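PDB 3X44: O-ureido-L-serine synthase from Streptomyces lavendulae, which catalyses the pyridoxal phosphate-dependent addition of hydroxyurea to O-acetyl-L-serine, yielding O-ureido-L-serine for D-cycloserine biosynthesis. Local coordinates for residues A[46-51]-A[149-154]; A[51-56]-A[143-148]; A[271-276]-A[286-291]. The protein carries 1 engineered substitution. One frame throughout, in Å; residues are numbered along the deposited sequence.

Contact 1. Residues A[46-51]-A[149-154]; sequences LALSVV and PSYHRE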
loop_
_atom_site.group_PDB
_atom_site.type_symbol
_atom_site.label_atom_id
_atom_site.label_comp_id
_atom_site.label_asym_id
_atom_site.label_seq_id
_atom_site.Cartn_x
_atom_site.Cartn_y
_atom_site.Cartn_z
ATOM N N LEU A 46 -7.238 -15.429 -12.155
ATOM C CA LEU A 46 -7.634 -16.796 -12.430
ATOM C C LEU A 46 -6.404 -17.656 -12.719
ATOM O O LEU A 46 -6.260 -18.749 -12.173
ATOM C CB LEU A 46 -8.584 -16.817 -13.630
ATOM C CG LEU A 46 -9.089 -18.148 -14.189
ATOM C CD1 LEU A 46 -10.390 -17.901 -14.938
ATOM C CD2 LEU A 46 -8.055 -18.754 -15.125
ATOM N N ALA A 47 -5.516 -17.151 -13.574
ATOM C CA ALA A 47 -4.313 -17.882 -13.949
ATOM C C ALA A 47 -3.480 -18.305 -12.749
ATOM O O ALA A 47 -3.057 -19.455 -12.659
ATOM C CB ALA A 47 -3.473 -17.045 -14.902
ATOM N N LEU A 48 -3.241 -17.369 -11.839
ATOM C CA LEU A 48 -2.459 -17.646 -10.640
ATOM C C LEU A 48 -3.192 -18.642 -9.746
ATOM O O LEU A 48 -2.604 -19.603 -9.244
ATOM C CB LEU A 48 -2.220 -16.348 -9.861
ATOM C CG LEU A 48 -1.473 -16.476 -8.535
ATOM C CD1 LEU A 48 -0.034 -16.887 -8.799
ATOM C CD2 LEU A 48 -1.529 -15.157 -7.787
ATOM N N SER A 49 -4.487 -18.405 -9.562
ATOM C CA SER A 49 -5.295 -19.254 -8.712
ATOM C C SER A 49 -5.342 -20.706 -9.147
ATOM O O SER A 49 -5.118 -21.602 -8.338
ATOM C CB SER A 49 -6.720 -18.720 -8.625
ATOM O OG SER A 49 -7.446 -19.455 -7.657
ATOM N N VAL A 50 -5.644 -20.934 -10.421
ATOM C CA VAL A 50 -5.735 -22.286 -10.949
ATOM C C VAL A 50 -4.400 -23.021 -10.842
ATOM O O VAL A 50 -4.355 -24.199 -10.478
ATOM C CB VAL A 50 -6.196 -22.271 -12.427
ATOM C CG1 VAL A 50 -6.152 -23.679 -12.996
ATOM C CG2 VAL A 50 -7.617 -21.694 -12.526
ATOM N N VAL A 51 -3.319 -22.317 -11.151
ATOM C CA VAL A 51 -1.978 -22.889 -11.091
ATOM C C VAL A 51 -1.573 -23.228 -9.652
ATOM O O VAL A 51 -1.080 -24.325 -9.379
ATOM C CB VAL A 51 -0.947 -21.913 -11.706
ATOM C CG1 VAL A 51 0.467 -22.303 -11.308
ATOM C CG2 VAL A 51 -1.090 -21.918 -13.212
ATOM N N PRO A 149 -13.708 -18.624 -9.390
ATOM C CA PRO A 149 -14.512 -17.726 -8.553
ATOM C C PRO A 149 -13.968 -17.544 -7.132
ATOM O O PRO A 149 -14.170 -16.500 -6.509
ATOM C CB PRO A 149 -15.906 -18.380 -8.553
ATOM C CG PRO A 149 -15.663 -19.800 -8.920
ATOM C CD PRO A 149 -14.503 -19.771 -9.868
ATOM N N SER A 150 -13.274 -18.557 -6.620
ATOM C CA SER A 150 -12.732 -18.484 -5.272
ATOM C C SER A 150 -11.675 -17.396 -5.119
ATOM O O SER A 150 -11.638 -16.712 -4.103
ATOM C CB SER A 150 -12.153 -19.841 -4.850
ATOM O OG SER A 150 -10.801 -19.965 -5.253
ATOM N N TYR A 151 -10.814 -17.216 -6.112
ATOM C CA TYR A 151 -9.807 -16.166 -5.984
ATOM C C TYR A 151 -10.488 -14.806 -6.031
ATOM O O TYR A 151 -9.962 -13.831 -5.515
ATOM C CB TYR A 151 -8.757 -16.260 -7.089
ATOM C CG TYR A 151 -7.430 -15.625 -6.709
ATOM C CD1 TYR A 151 -6.512 -16.297 -5.897
ATOM C CD2 TYR A 151 -7.092 -14.354 -7.178
ATOM C CE1 TYR A 151 -5.272 -15.706 -5.566
ATOM C CE2 TYR A 151 -5.873 -13.768 -6.853
ATOM C CZ TYR A 151 -4.968 -14.440 -6.055
ATOM O OH TYR A 151 -3.760 -13.839 -5.769
ATOM N N HIS A 152 -11.666 -14.742 -6.646
ATOM C CA HIS A 152 -12.402 -13.479 -6.727
ATOM C C HIS A 152 -13.094 -13.168 -5.411
ATOM O O HIS A 152 -13.247 -12.003 -5.043
ATOM C CB HIS A 152 -13.432 -13.526 -7.855
ATOM C CG HIS A 152 -12.817 -13.455 -9.216
ATOM N ND1 HIS A 152 -12.213 -12.312 -9.699
ATOM C CD2 HIS A 152 -12.684 -14.391 -10.183
ATOM C CE1 HIS A 152 -11.735 -12.549 -10.907
ATOM N NE2 HIS A 152 -12.007 -13.802 -11.223
ATOM N N ARG A 153 -13.517 -14.210 -4.701
ATOM C CA ARG A 153 -14.164 -14.007 -3.413
ATOM C C ARG A 153 -13.120 -13.484 -2.433
ATOM O O ARG A 153 -13.395 -12.623 -1.603
ATOM C CB ARG A 153 -14.698 -15.329 -2.857
ATOM C CG ARG A 153 -15.895 -15.911 -3.563
ATOM C CD ARG A 153 -16.357 -17.163 -2.820
ATOM N NE ARG A 153 -17.202 -18.018 -3.648
ATOM C CZ ARG A 153 -16.773 -19.107 -4.279
ATOM N NH1 ARG A 153 -15.503 -19.477 -4.178
ATOM N NH2 ARG A 153 -17.616 -19.828 -5.009
ATOM N N GLU A 154 -11.911 -14.017 -2.545
ATOM C CA GLU A 154 -10.845 -13.664 -1.619
ATOM C C GLU A 154 -10.037 -12.410 -1.919
ATOM O O GLU A 154 -9.484 -11.808 -0.999
ATOM C CB GLU A 154 -9.904 -14.864 -1.448
ATOM C CG GLU A 154 -10.598 -16.090 -0.872
ATOM C CD GLU A 154 -9.925 -17.399 -1.240
ATOM O OE1 GLU A 154 -8.706 -17.530 -1.019
ATOM O OE2 GLU A 154 -10.621 -18.305 -1.741
HETATM O O HOH W 1 -9.376 -13.869 -13.175
#

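Contact 2. Residues A[51-56]-A[143-148]; sequences VLDAEA and FDNPAN. With PUS ((E)-O-(carbamoylamino)-N-({3-hydroxy-2-methyl-5-[(phosphonooxy)methyl]pyridin-4-yl}methylidene)-L-serine), chain C.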
loop_
_atom_site.group_PDB
_atom_site.type_symbol
_atom_site.label_atom_id
_atom_site.label_comp_id
_atom_site.label_asym_id
_atom_site.label_seq_id
_atom_site.Cartn_x
_atom_site.Cartn_y
_atom_site.Cartn_z
ATOM N N VAL A 51 -3.319 -22.317 -11.151
ATOM C CA VAL A 51 -1.978 -22.889 -11.091
ATOM C C VAL A 51 -1.573 -23.228 -9.652
ATOM O O VAL A 51 -1.080 -24.325 -9.379
ATOM C CB VAL A 51 -0.947 -21.913 -11.706
ATOM C CG1 VAL A 51 0.467 -22.303 -11.308
ATOM C CG2 VAL A 51 -1.090 -21.918 -13.212
ATOM N N LEU A 52 -1.784 -22.290 -8.734
ATOM C CA LEU A 52 -1.451 -22.513 -7.327
ATOM C C LEU A 52 -2.266 -23.682 -6.767
ATOM O O LEU A 52 -1.742 -24.538 -6.058
ATOM C CB LEU A 52 -1.739 -21.255 -6.504
ATOM C CG LEU A 52 -0.851 -20.028 -6.741
ATOM C CD1 LEU A 52 -1.272 -18.926 -5.788
ATOM C CD2 LEU A 52 0.619 -20.378 -6.542
ATOM N N ASP A 53 -3.553 -23.708 -7.100
ATOM C CA ASP A 53 -4.453 -24.763 -6.645
ATOM C C ASP A 53 -3.983 -26.119 -7.168
ATOM O O ASP A 53 -3.944 -27.106 -6.430
ATOM C CB ASP A 53 -5.871 -24.479 -7.152
ATOM C CG ASP A 53 -6.828 -25.633 -6.892
ATOM O OD1 ASP A 53 -7.285 -25.769 -5.744
ATOM O OD2 ASP A 53 -7.123 -26.390 -7.839
ATOM N N ALA A 54 -3.632 -26.151 -8.450
ATOM C CA ALA A 54 -3.164 -27.373 -9.095
ATOM C C ALA A 54 -1.879 -27.858 -8.439
ATOM O O ALA A 54 -1.690 -29.062 -8.250
ATOM C CB ALA A 54 -2.934 -27.130 -10.583
ATOM N N GLU A 55 -0.997 -26.922 -8.098
ATOM C CA GLU A 55 0.265 -27.266 -7.450
ATOM C C GLU A 55 0.012 -27.892 -6.078
ATOM O O GLU A 55 0.614 -28.907 -5.733
ATOM C CB GLU A 55 1.143 -26.021 -7.269
ATOM C CG GLU A 55 1.546 -25.333 -8.563
ATOM C CD GLU A 55 2.435 -24.129 -8.325
ATOM O OE1 GLU A 55 3.206 -23.763 -9.236
ATOM O OE2 GLU A 55 2.366 -23.549 -7.224
ATOM N N ALA A 56 -0.883 -27.288 -5.303
ATOM C CA ALA A 56 -1.178 -27.793 -3.966
ATOM C C ALA A 56 -1.869 -29.143 -4.021
ATOM O O ALA A 56 -1.840 -29.908 -3.052
ATOM C CB ALA A 56 -2.040 -26.799 -3.210
ATOM N N PHE A 143 -13.851 -22.607 -17.101
ATOM C CA PHE A 143 -15.305 -22.478 -16.990
ATOM C C PHE A 143 -15.927 -23.356 -15.916
ATOM O O PHE A 143 -17.120 -23.225 -15.612
ATOM C CB PHE A 143 -15.969 -22.808 -18.325
ATOM C CG PHE A 143 -15.583 -21.883 -19.433
ATOM C CD1 PHE A 143 -16.185 -20.632 -19.551
ATOM C CD2 PHE A 143 -14.632 -22.264 -20.379
ATOM C CE1 PHE A 143 -15.850 -19.780 -20.592
ATOM C CE2 PHE A 143 -14.292 -21.417 -21.421
ATOM C CZ PHE A 143 -14.900 -20.173 -21.531
ATOM N N ASP A 144 -15.124 -24.243 -15.338
ATOM C CA ASP A 144 -15.632 -25.157 -14.319
ATOM C C ASP A 144 -14.765 -25.233 -13.064
ATOM O O ASP A 144 -15.167 -25.818 -12.057
ATOM C CB ASP A 144 -15.770 -26.557 -14.918
ATOM C CG ASP A 144 -16.801 -26.616 -16.029
ATOM O OD1 ASP A 144 -18.012 -26.633 -15.715
ATOM O OD2 ASP A 144 -16.400 -26.649 -17.214
ATOM N N ASN A 145 -13.582 -24.641 -13.122
ATOM C CA ASN A 145 -12.679 -24.688 -11.986
ATOM C C ASN A 145 -13.069 -23.765 -10.840
ATOM O O ASN A 145 -13.052 -22.540 -10.981
ATOM C CB ASN A 145 -11.252 -24.371 -12.435
ATOM C CG ASN A 145 -10.224 -24.815 -11.428
ATOM O OD1 ASN A 145 -10.501 -24.861 -10.233
ATOM N ND2 ASN A 145 -9.025 -25.144 -11.899
ATOM N N PRO A 146 -13.405 -24.351 -9.680
ATOM C CA PRO A 146 -13.801 -23.605 -8.481
ATOM C C PRO A 146 -12.730 -22.596 -8.069
ATOM O O PRO A 146 -13.032 -21.587 -7.434
ATOM C CB PRO A 146 -13.993 -24.691 -7.427
ATOM C CG PRO A 146 -14.258 -25.936 -8.210
ATOM C CD PRO A 146 -13.422 -25.808 -9.443
ATOM N N ALA A 147 -11.481 -22.877 -8.431
ATOM C CA ALA A 147 -10.360 -21.994 -8.107
ATOM C C ALA A 147 -10.491 -20.631 -8.786
ATOM O O ALA A 147 -9.798 -19.682 -8.434
ATOM C CB ALA A 147 -9.045 -22.655 -8.517
ATOM N N ASN A 148 -11.380 -20.544 -9.765
ATOM C CA ASN A 148 -11.609 -19.310 -10.503
ATOM C C ASN A 148 -12.411 -18.343 -9.623
ATOM O O ASN A 148 -11.860 -17.364 -9.122
ATOM C CB ASN A 148 -12.330 -19.647 -11.820
ATOM C CG ASN A 148 -12.810 -18.420 -12.580
ATOM O OD1 ASN A 148 -12.631 -17.275 -12.150
ATOM N ND2 ASN A 148 -13.430 -18.662 -13.729
HETATM N N PUS C . -11.773 -13.811 -20.409
HETATM C CA PUS C . -11.561 -15.313 -20.351
HETATM C CB PUS C . -12.860 -16.096 -20.757
HETATM O OG PUS C . -13.272 -15.720 -22.148
HETATM N ND PUS C . -13.914 -16.828 -22.819
HETATM C CE PUS C . -15.163 -16.678 -23.312
HETATM N NZ2 PUS C . -15.955 -15.688 -22.860
HETATM O OZ1 PUS C . -15.568 -17.423 -24.146
HETATM C C PUS C . -10.411 -15.687 -21.312
HETATM O O PUS C . -9.618 -14.847 -21.634
HETATM O OT PUS C . -10.309 -16.814 -21.733
HETATM C C2 PUS C . -12.537 -9.439 -20.701
HETATM C C3 PUS C . -12.149 -10.853 -20.551
HETATM C C4 PUS C . -12.985 -11.734 -19.726
HETATM C C5 PUS C . -14.162 -11.167 -19.057
HETATM C C6 PUS C . -14.461 -9.741 -19.259
HETATM C C2A PUS C . -11.729 -8.518 -21.571
HETATM C C4A PUS C . -12.746 -13.227 -19.689
HETATM C C5A PUS C . -15.066 -12.021 -18.181
HETATM N N1 PUS C . -13.658 -8.957 -20.058
HETATM O O3 PUS C . -11.012 -11.307 -21.113
HETATM O O1P PUS C . -14.373 -14.739 -16.983
HETATM O O2P PUS C . -14.476 -13.631 -14.898
HETATM O O3P PUS C . -16.375 -13.634 -16.327
HETATM O O4P PUS C . -14.410 -12.331 -16.906
HETATM P P PUS C . -14.913 -13.590 -16.282
HETATM O O HOH W 2 -9.615 -26.660 -8.444
HETATM O O HOH W 3 -6.599 -25.743 -10.281
#

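Contact 3. Residues A[271-276]-A[286-291]; sequences ATALSI and LLAMLP. With PUS ((E)-O-(carbamoylamino)-N-({3-hydroxy-2-methyl-5-[(phosphonooxy)methyl]pyridin-4-yl}methylidene)-L-serine), chain C.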
loop_
_atom_site.group_PDB
_atom_site.type_symbol
_atom_site.label_atom_id
_atom_site.label_comp_id
_atom_site.label_asym_id
_atom_site.label_seq_id
_atom_site.Cartn_x
_atom_site.Cartn_y
_atom_site.Cartn_z
ATOM N N ALA A 271 -20.850 1.658 -19.772
ATOM C CA ALA A 271 -22.030 2.060 -20.533
ATOM C C ALA A 271 -23.291 1.673 -19.771
ATOM O O ALA A 271 -24.206 2.479 -19.592
ATOM C CB ALA A 271 -22.022 1.386 -21.908
ATOM N N THR A 272 -23.324 0.430 -19.308
ATOM C CA THR A 272 -24.466 -0.058 -18.555
ATOM C C THR A 272 -24.650 0.779 -17.298
ATOM O O THR A 272 -25.761 1.216 -16.990
ATOM C CB THR A 272 -24.272 -1.528 -18.156
ATOM O OG1 THR A 272 -24.484 -2.357 -19.309
ATOM C CG2 THR A 272 -25.257 -1.924 -17.060
ATOM N N ALA A 273 -23.551 1.000 -16.578
ATOM C CA ALA A 273 -23.583 1.781 -15.347
ATOM C C ALA A 273 -24.104 3.195 -15.595
ATOM O O ALA A 273 -24.876 3.734 -14.792
ATOM C CB ALA A 273 -22.185 1.844 -14.734
ATOM N N LEU A 274 -23.668 3.797 -16.698
ATOM C CA LEU A 274 -24.084 5.149 -17.041
ATOM C C LEU A 274 -25.575 5.149 -17.358
ATOM O O LEU A 274 -26.284 6.109 -17.060
ATOM C CB LEU A 274 -23.286 5.663 -18.245
ATOM C CG LEU A 274 -21.839 6.089 -17.983
ATOM C CD1 LEU A 274 -21.139 6.399 -19.302
ATOM C CD2 LEU A 274 -21.815 7.313 -17.076
ATOM N N SER A 275 -26.045 4.060 -17.955
ATOM C CA SER A 275 -27.452 3.925 -18.307
ATOM C C SER A 275 -28.296 3.904 -17.044
ATOM O O SER A 275 -29.335 4.564 -16.965
ATOM C CB SER A 275 -27.678 2.638 -19.098
ATOM O OG SER A 275 -29.059 2.401 -19.291
ATOM N N ILE A 276 -27.848 3.144 -16.049
ATOM C CA ILE A 276 -28.571 3.052 -14.786
ATOM C C ILE A 276 -28.486 4.386 -14.034
ATOM O O ILE A 276 -29.457 4.831 -13.412
ATOM C CB ILE A 276 -27.994 1.912 -13.899
ATOM C CG1 ILE A 276 -28.425 0.550 -14.459
ATOM C CG2 ILE A 276 -28.490 2.050 -12.465
ATOM C CD1 ILE A 276 -27.557 -0.609 -14.011
ATOM N N LEU A 286 -22.226 3.843 -8.117
ATOM C CA LEU A 286 -22.071 2.622 -8.896
ATOM C C LEU A 286 -20.616 2.266 -9.138
ATOM O O LEU A 286 -19.772 3.146 -9.264
ATOM C CB LEU A 286 -22.767 2.779 -10.248
ATOM C CG LEU A 286 -24.234 3.207 -10.215
ATOM C CD1 LEU A 286 -24.343 4.732 -10.345
ATOM C CD2 LEU A 286 -24.968 2.516 -11.354
ATOM N N LEU A 287 -20.339 0.964 -9.207
ATOM C CA LEU A 287 -18.995 0.458 -9.461
ATOM C C LEU A 287 -19.008 -0.441 -10.695
ATOM O O LEU A 287 -19.800 -1.387 -10.774
ATOM C CB LEU A 287 -18.489 -0.347 -8.267
ATOM C CG LEU A 287 -17.141 -1.041 -8.481
ATOM C CD1 LEU A 287 -16.039 0.026 -8.577
ATOM C CD2 LEU A 287 -16.857 -2.005 -7.332
ATOM N N ALA A 288 -18.121 -0.148 -11.645
ATOM C CA ALA A 288 -18.015 -0.915 -12.881
ATOM C C ALA A 288 -16.633 -1.544 -13.048
ATOM O O ALA A 288 -15.609 -0.905 -12.783
ATOM C CB ALA A 288 -18.313 -0.013 -14.082
ATOM N N MET A 289 -16.613 -2.799 -13.493
ATOM C CA MET A 289 -15.362 -3.515 -13.714
ATOM C C MET A 289 -14.785 -3.201 -15.091
ATOM O O MET A 289 -15.507 -3.188 -16.082
ATOM C CB MET A 289 -15.586 -5.027 -13.627
ATOM C CG MET A 289 -16.056 -5.529 -12.281
ATOM S SD MET A 289 -14.755 -5.404 -11.044
ATOM C CE MET A 289 -13.529 -6.543 -11.706
ATOM N N LEU A 290 -13.482 -2.934 -15.140
ATOM C CA LEU A 290 -12.778 -2.674 -16.392
ATOM C C LEU A 290 -11.760 -3.820 -16.423
ATOM O O LEU A 290 -10.671 -3.730 -15.846
ATOM C CB LEU A 290 -12.059 -1.318 -16.359
ATOM C CG LEU A 290 -12.814 -0.072 -15.872
ATOM C CD1 LEU A 290 -11.978 1.155 -16.208
ATOM C CD2 LEU A 290 -14.200 0.026 -16.509
ATOM N N PRO A 291 -12.125 -4.928 -17.078
ATOM C CA PRO A 291 -11.297 -6.134 -17.203
ATOM C C PRO A 291 -9.886 -6.038 -17.759
ATOM O O PRO A 291 -8.992 -6.733 -17.276
ATOM C CB PRO A 291 -12.175 -7.083 -18.017
ATOM C CG PRO A 291 -13.592 -6.608 -17.723
ATOM C CD PRO A 291 -13.432 -5.110 -17.738
HETATM N N PUS C . -11.773 -13.811 -20.409
HETATM C CA PUS C . -11.561 -15.313 -20.351
HETATM C CB PUS C . -12.860 -16.096 -20.757
HETATM O OG PUS C . -13.272 -15.720 -22.148
HETATM N ND PUS C . -13.914 -16.828 -22.819
HETATM C CE PUS C . -15.163 -16.678 -23.312
HETATM N NZ2 PUS C . -15.955 -15.688 -22.860
HETATM O OZ1 PUS C . -15.568 -17.423 -24.146
HETATM C C PUS C . -10.411 -15.687 -21.312
HETATM O O PUS C . -9.618 -14.847 -21.634
HETATM O OT PUS C . -10.309 -16.814 -21.733
HETATM C C2 PUS C . -12.537 -9.439 -20.701
HETATM C C3 PUS C . -12.149 -10.853 -20.551
HETATM C C4 PUS C . -12.985 -11.734 -19.726
HETATM C C5 PUS C . -14.162 -11.167 -19.057
HETATM C C6 PUS C . -14.461 -9.741 -19.259
HETATM C C2A PUS C . -11.729 -8.518 -21.571
HETATM C C4A PUS C . -12.746 -13.227 -19.689
HETATM C C5A PUS C . -15.066 -12.021 -18.181
HETATM N N1 PUS C . -13.658 -8.957 -20.058
HETATM O O3 PUS C . -11.012 -11.307 -21.113
HETATM O O1P PUS C . -14.373 -14.739 -16.983
HETATM O O2P PUS C . -14.476 -13.631 -14.898
HETATM O O3P PUS C . -16.375 -13.634 -16.327
HETATM O O4P PUS C . -14.410 -12.331 -16.906
HETATM P P PUS C . -14.913 -13.590 -16.282
#

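Contact 1. Residues A[46-51]-A[149-154]
S49 and Y151 mark the closest backbone approach, CA to CA 6.1 Å, where the segments of helices 43-56 and 147-164 cross at 113° with their axes 9.2 Å apart. Y151 has its CG anti to the backbone N (chi1 -156°), which sends the ring along the flank of the first helix. At the root of the side chain, S49 CB and Y151 CB are 3.5 Å apart, and the serine methylene also leans obliquely against the near end of the ring. The far end passes L48, whose CD2 comes to 3.3 Å from Y151 OH and 3.9 Å from Y151 CZ. S49 OG also lies against Y151 CB, but its polar partner is A147 O, to which it is hydrogen-bonded beside the apolar contact. A water weakly joins L46 N to H152 NE2. Helix 43-56 begins at engineered A43, where the natural lysine carries the cofactor, and packs against helix 73-85 through A47 and V51. Helix 147-164 in turn reaches helix 180-192 through H152 and R153, while Y151 also touches A165 of a second subunit.

Contact 2. Residues A[51-56]-A[143-148]
A capped helix start meets D53 here: N145 accepts a capping bond ahead of helix 147-164, and A147, in the turn leading into that helix, packs on D53 near the end of helix 43-56. The same segment begins at F143 in the ligand pocket of this type II (cysteine synthase family) pyridoxal phosphate enzyme. Direct contact between the two segments is small, chiefly D53 CB against A147 CB at 3.9 Å. D53 has its CG anti to the backbone N (chi1 172°), which carries the carboxylate out past the alanine methyl toward N145. Two waters bridge the acid and the amide, water 2 to N145 OD1 and water 3 to N145 ND2. N145 OD1 accepts a hydrogen bond from A147 N at 2.9 Å, fairly straight (158°), the donor standing above the carbonyl plane, and it also accepts from water 2. N145 ND2 donates to A140 O as well as to water 3, so the partners at the two ends settle which way round the amide sits. D53 OD1 is paired with K57 in a salt bridge, which probably helps keep the acid charged. Toward the cofactor, N148 ND2 bonds T178 OG1, which hydrogen-bonds the bound adduct, so N148 probably helps position it from the second shell. F143 meets the adduct with the edge of its ring, CZ lying 3.7 Å from PUS ND. At the solvent bridge, both waters donate to D53 OD2, each 2.6 Å from that oxygen.

Contact 3. Residues A[271-276]-A[286-291]
L286, on strand 285-290, lays its side chain against A273 and I276 of helix 264-278. L286 CB points at the helix but stays 4.6 Å from A273 CB, too far for a close touch. From there CG turns anti to the carbonyl carbon (chi1 -54°) and makes no close approach itself; it serves to branch the chain over the helix. One branch, CD2, does the work. L286 CD2 sits 3.6 Å from A273 O and 3.7 Å from I276 CG2, with A273 CB a little farther off, so a single methyl bridges A273 and I276, one turn apart on the helix. The other methyl, CD1, makes no close contact with segment 271-276. With chi2 at 94° the terminal branch lies away from a staggered position. One step along the same strand face, A288 CB meets A273 CB at 4.3 Å; the two small residues are consistent with the 8.6 Å between the axes of helix segment 271-276 and strand segment 286-290, nearly antiparallel at 165°. This is alpha-on-beta packing in the domain with the six-stranded mixed sheet. Past the strand's end P291 lies close to the pyridine ring of the bound adduct. The strand runs between the parallel strands 28-33 and 171-174, and the helix spreads over this sheet, T272 touching strands 171-174 and 197-203 and I276 also resting on V199.

In the fold
Contacts 1 and 2 are two stations along one pair of elements, helices 43-56 and 147-164, sharing V51 and joined by the S49 to A147 hydrogen bond. Contact 1 is the buried station, made of an aromatic ring on aliphatic and serine groups; contact 2 is partly buried, where the chemistry turns polar and water-mediated. Contact 3 is also buried, helix on strand without hydrogen bonds across it, methyls packing on methyls and one backbone carbonyl, its centre about 23 Å from that of contact 1 and about 28 Å from that of contact 2. Contacts 2 and 3 lie on opposite sides of the chain's centre, yet both segments 143-148 and 286-291 reach the same adduct, through F143 and P291.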